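Protein HIRA (Homo sapiens, PDB 5YJE) cooperates with ASF1A in replication-independent chromatin assembly, acting as a histone H3.3 chaperone subunit and transcriptional corepressor, here represented by its trimer-forming C-terminal part. Local coordinates at residues Pro193-Ser198 against Ser210-Val215; Gly242-Ile247 against Ala282-Leu287. One frame throughout, in Å; residues are numbered along the deposited sequence.

In the fold
From the N terminus, contact 1 closes first. Strand 193-196 leads through a turn into strand 201-206, which doubles back to strand 211-217, and the last of these touches the first across the strand between them. After a connection that is partly unmodelled (230-240) the chain enters helix 243-247, and contact 2 closes a longer loop that returns at the end of helix 266-286. The loops neither nest nor cross, their centres about 11 Å apart. Leu-287 joins them: its CD1 lies 3.6 Å from Val-194 CG2 and its CD2 3.5 Å from Val-215 CG1. Contact 1 lies within the four-stranded sheet, contact 2 joins two helices, and packing through Leu-287 and Ile-247 ties sheet to helices.

Contact 1: Pro193-Ser198 against Ser210-Val215; sequences PVMNLS and STWNLV
Trp-212 reaches over strand 201-206 with its six-membered ring and meets the side chain of Met-195 at an angle, CZ3 standing 4.2 Å from CG. Its chi1 of -72° sets CG anti to the carbonyl carbon and the indole along one face of the sheet. CH2, the neighbouring ring atom, is equally near Met-195 CG at 4.2 Å, and on the Pro-193 flank it lies 4.6 Å from Pro-193 CG. The ring thus comes down between Pro-193 and Met-195, which lie two apart and so point to the same side of the strand; Pro-193 O is also close, 4.3 Å from CZ3. The side chains of Met-195 and Trp-212 cross obliquely, so the overlap is a corner of the indole against the CG methylene and not a stack. Bends at chi2 (-89°) and chi3 (121°) turn the thioether of Met-195 back toward the Pro-193 end of the strand, SD staying 5.0 Å from CH2; a flexible, unbranched chain suits a place beside a large flat group.

Between the two strands runs 201-206, in the meander of four antiparallel strands that recalls a blade of a beta-propeller, consistent with the family's assignment to that clan. Phe-205 on this middle strand meets the tryptophan edge-to-face, and Pro-193, with no N-H to give, can still pair with Phe-205 through its carbonyl oxygen. The hairpin joining 201-206 to 211-217 ends in a G1 beta bulge at Ser-210 and Thr-211, opposite Asn-206. A large aromatic with one polar atom fits this buried position, since NE1 is bonded to Ser-170 O while Ile-174 of helix 172-175 covers both Met-195 and Trp-212. Strand 211-217 in turn continues the sheet into a neighbouring subunit, whose strand pairs with Trp-212 and Asn-213.

Contact 2: Gly242-Ile247 against Ala282-Leu287; sequences GPLAII and AAALTL
A chi1 of -170°, which turns CG of Leu-244 away from its own backbone N, combined with a chi2 of 65°, sends the two methyls of this leucine toward the alanines of helix 266-286. CD1 meets Ala-283 CB at 3.5 Å, a tight methyl-to-methyl approach, while CD2 lies 4.3 Å from Ala-284 CB, so the forked end spans two successive residues. Small alanines suit this site because they let the backbones come near, with Leu-244 CA only 6.4 Å from Ala-284 CA. One turn along from Ala-283, Leu-287 brings CD1 to within 4.3 Å of Pro-243 CB and closes the other end of the apolar interface. Gly-242 is the N-cap of the short helix, and proline suits the first turn, where its missing N-H costs no helical bond. The N-H groups there find an acceptor in the carboxylate of Glu-292: Ala-245 N bonds to OE2, and Leu-244 N more weakly to OE1. Helix 290-307, which supplies that glutamate, also packs Trp-296 on Leu-244 and Tyr-293 on Ala-284, whereas Ile-247 and Leu-287 rest on strands 201-206 and 211-217.

Contact 1: Pro193-Ser198 against Ser210-Val215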
# COMPACT_ATOMS: atom_id res chain seq x y z
N PRO B 193 15.19 2.54 6.32
CA PRO B 193 16.36 1.68 6.55
C PRO B 193 17.44 1.90 5.50
O PRO B 193 17.18 2.02 4.30
CB PRO B 193 15.78 0.26 6.47
CG PRO B 193 14.59 0.39 5.56
CD PRO B 193 14.10 1.82 5.63
N VAL B 194 18.67 1.93 5.99
CA VAL B 194 19.87 2.09 5.18
C VAL B 194 20.82 0.94 5.50
O VAL B 194 21.08 0.64 6.67
CB VAL B 194 20.55 3.45 5.45
CG1 VAL B 194 21.70 3.66 4.51
CG2 VAL B 194 19.53 4.56 5.30
N MET B 195 21.32 0.29 4.45
CA MET B 195 22.28 -0.80 4.50
C MET B 195 23.57 -0.31 3.85
O MET B 195 23.60 -0.06 2.64
CB MET B 195 21.73 -2.03 3.79
CG MET B 195 20.31 -2.37 4.19
SD MET B 195 20.22 -3.48 5.61
CE MET B 195 19.29 -2.49 6.76
N ASN B 196 24.61 -0.15 4.66
CA ASN B 196 25.94 0.22 4.18
C ASN B 196 26.76 -1.06 4.06
O ASN B 196 27.12 -1.67 5.08
CB ASN B 196 26.61 1.22 5.13
CG ASN B 196 27.50 2.19 4.40
OD1 ASN B 196 27.08 3.24 4.01
ND2 ASN B 196 28.72 1.80 4.15
N LEU B 197 27.05 -1.46 2.82
CA LEU B 197 27.79 -2.66 2.49
C LEU B 197 29.30 -2.41 2.47
O LEU B 197 29.78 -1.28 2.29
CB LEU B 197 27.36 -3.20 1.12
CG LEU B 197 25.88 -3.50 0.87
CD1 LEU B 197 25.69 -4.18 -0.48
CD2 LEU B 197 25.29 -4.35 1.97
N SER B 198 30.06 -3.50 2.65
CA SER B 198 31.51 -3.39 2.73
C SER B 198 32.14 -2.97 1.40
O SER B 198 33.23 -2.41 1.40
CB SER B 198 32.12 -4.70 3.21
OG SER B 198 31.99 -5.71 2.22
N SER B 210 8.72 2.39 -2.74
CA SER B 210 8.72 0.96 -2.42
C SER B 210 9.88 0.24 -3.09
O SER B 210 9.73 -0.85 -3.64
CB SER B 210 7.38 0.30 -2.76
OG SER B 210 7.10 -0.72 -1.82
N THR B 211 11.06 0.86 -3.01
CA THR B 211 12.23 0.42 -3.75
C THR B 211 13.45 0.43 -2.84
O THR B 211 13.59 1.27 -1.95
CB THR B 211 12.54 1.35 -4.96
OG1 THR B 211 12.54 2.72 -4.52
CG2 THR B 211 11.53 1.18 -6.09
N TRP B 212 14.34 -0.52 -3.09
CA TRP B 212 15.74 -0.33 -2.73
C TRP B 212 16.37 0.68 -3.69
O TRP B 212 16.26 0.55 -4.91
CB TRP B 212 16.45 -1.66 -2.80
CG TRP B 212 16.04 -2.55 -1.68
CD1 TRP B 212 15.32 -3.70 -1.77
CD2 TRP B 212 16.29 -2.33 -0.28
NE1 TRP B 212 15.13 -4.23 -0.51
CE2 TRP B 212 15.71 -3.41 0.42
CE3 TRP B 212 16.95 -1.32 0.44
CZ2 TRP B 212 15.78 -3.52 1.81
CZ3 TRP B 212 17.03 -1.43 1.82
CH2 TRP B 212 16.44 -2.53 2.49
N ASN B 213 17.01 1.70 -3.12
CA ASN B 213 17.66 2.75 -3.88
C ASN B 213 19.12 2.87 -3.50
O ASN B 213 19.46 2.95 -2.32
CB ASN B 213 16.98 4.10 -3.68
CG ASN B 213 15.52 4.07 -4.05
OD1 ASN B 213 14.65 4.04 -3.19
ND2 ASN B 213 15.25 4.03 -5.35
N LEU B 214 19.98 2.93 -4.52
CA LEU B 214 21.41 3.18 -4.35
C LEU B 214 21.64 4.66 -4.09
O LEU B 214 21.49 5.48 -4.99
CB LEU B 214 22.16 2.73 -5.59
CG LEU B 214 23.67 2.87 -5.49
CD1 LEU B 214 24.23 1.81 -4.51
CD2 LEU B 214 24.29 2.75 -6.87
N VAL B 215 22.01 5.00 -2.86
CA VAL B 215 22.21 6.39 -2.46
C VAL B 215 23.67 6.72 -2.25
O VAL B 215 23.99 7.85 -1.90
CB VAL B 215 21.40 6.72 -1.19
CG1 VAL B 215 19.95 6.50 -1.45
CG2 VAL B 215 21.88 5.85 -0.01

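Contact 2: Gly242-Ile247 against Ala282-Leu287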
# COMPACT_ATOMS: atom_id res chain seq x y z
N GLY B 242 23.91 14.92 9.08
CA GLY B 242 22.81 14.35 8.33
C GLY B 242 23.04 12.90 7.95
O GLY B 242 24.16 12.39 8.00
N PRO B 243 21.97 12.21 7.55
CA PRO B 243 22.12 10.80 7.15
C PRO B 243 23.10 10.62 5.99
O PRO B 243 24.13 9.99 6.20
CB PRO B 243 20.70 10.38 6.77
CG PRO B 243 19.81 11.40 7.40
CD PRO B 243 20.58 12.67 7.41
N LEU B 244 22.81 11.19 4.81
CA LEU B 244 23.65 11.05 3.61
C LEU B 244 25.12 11.31 3.92
O LEU B 244 26.00 10.56 3.48
CB LEU B 244 23.18 12.01 2.50
CG LEU B 244 23.80 11.85 1.10
CD1 LEU B 244 23.42 10.52 0.47
CD2 LEU B 244 23.39 12.99 0.19
N ALA B 245 25.38 12.38 4.67
CA ALA B 245 26.74 12.64 5.12
C ALA B 245 27.31 11.45 5.89
O ALA B 245 28.46 11.06 5.68
CB ALA B 245 26.79 13.91 5.96
N ILE B 246 26.50 10.84 6.77
CA ILE B 246 26.99 9.69 7.52
C ILE B 246 27.25 8.50 6.60
O ILE B 246 28.32 7.88 6.65
CB ILE B 246 26.02 9.33 8.67
CG1 ILE B 246 26.16 10.35 9.82
CG2 ILE B 246 26.28 7.92 9.20
CD1 ILE B 246 24.89 10.57 10.62
N ILE B 247 26.29 8.18 5.72
CA ILE B 247 26.41 7.02 4.83
C ILE B 247 27.63 7.12 3.93
O ILE B 247 28.32 6.13 3.69
CB ILE B 247 25.12 6.82 4.02
CG1 ILE B 247 23.96 6.37 4.89
CG2 ILE B 247 25.33 5.89 2.90
CD1 ILE B 247 23.15 7.47 5.39
N ALA B 282 19.12 13.71 -5.39
CA ALA B 282 18.22 12.58 -5.40
C ALA B 282 18.41 11.71 -4.15
O ALA B 282 17.44 11.21 -3.58
CB ALA B 282 18.43 11.76 -6.66
N ALA B 283 19.65 11.51 -3.74
CA ALA B 283 19.93 10.67 -2.60
C ALA B 283 19.36 11.30 -1.34
O ALA B 283 18.78 10.61 -0.49
CB ALA B 283 21.43 10.44 -2.46
N ALA B 284 19.47 12.62 -1.24
CA ALA B 284 18.94 13.30 -0.06
C ALA B 284 17.42 13.23 -0.04
O ALA B 284 16.82 13.00 1.02
CB ALA B 284 19.44 14.74 -0.02
N LEU B 285 16.77 13.39 -1.20
CA LEU B 285 15.33 13.22 -1.31
C LEU B 285 14.89 11.79 -0.93
O LEU B 285 13.95 11.61 -0.15
CB LEU B 285 14.89 13.57 -2.72
CG LEU B 285 13.41 13.41 -3.09
CD1 LEU B 285 12.56 14.34 -2.29
CD2 LEU B 285 13.26 13.73 -4.56
N THR B 286 15.56 10.79 -1.49
CA THR B 286 15.27 9.39 -1.18
C THR B 286 15.38 9.09 0.31
O THR B 286 14.56 8.36 0.88
CB THR B 286 16.24 8.50 -1.97
OG1 THR B 286 16.04 8.69 -3.36
CG2 THR B 286 16.01 7.05 -1.65
N LEU B 287 16.40 9.64 0.97
CA LEU B 287 16.58 9.53 2.40
C LEU B 287 15.59 10.39 3.18
O LEU B 287 15.53 10.27 4.41
CB LEU B 287 18.01 9.92 2.78
CG LEU B 287 19.11 8.85 2.84
CD1 LEU B 287 18.85 7.81 3.92
CD2 LEU B 287 19.24 8.17 1.51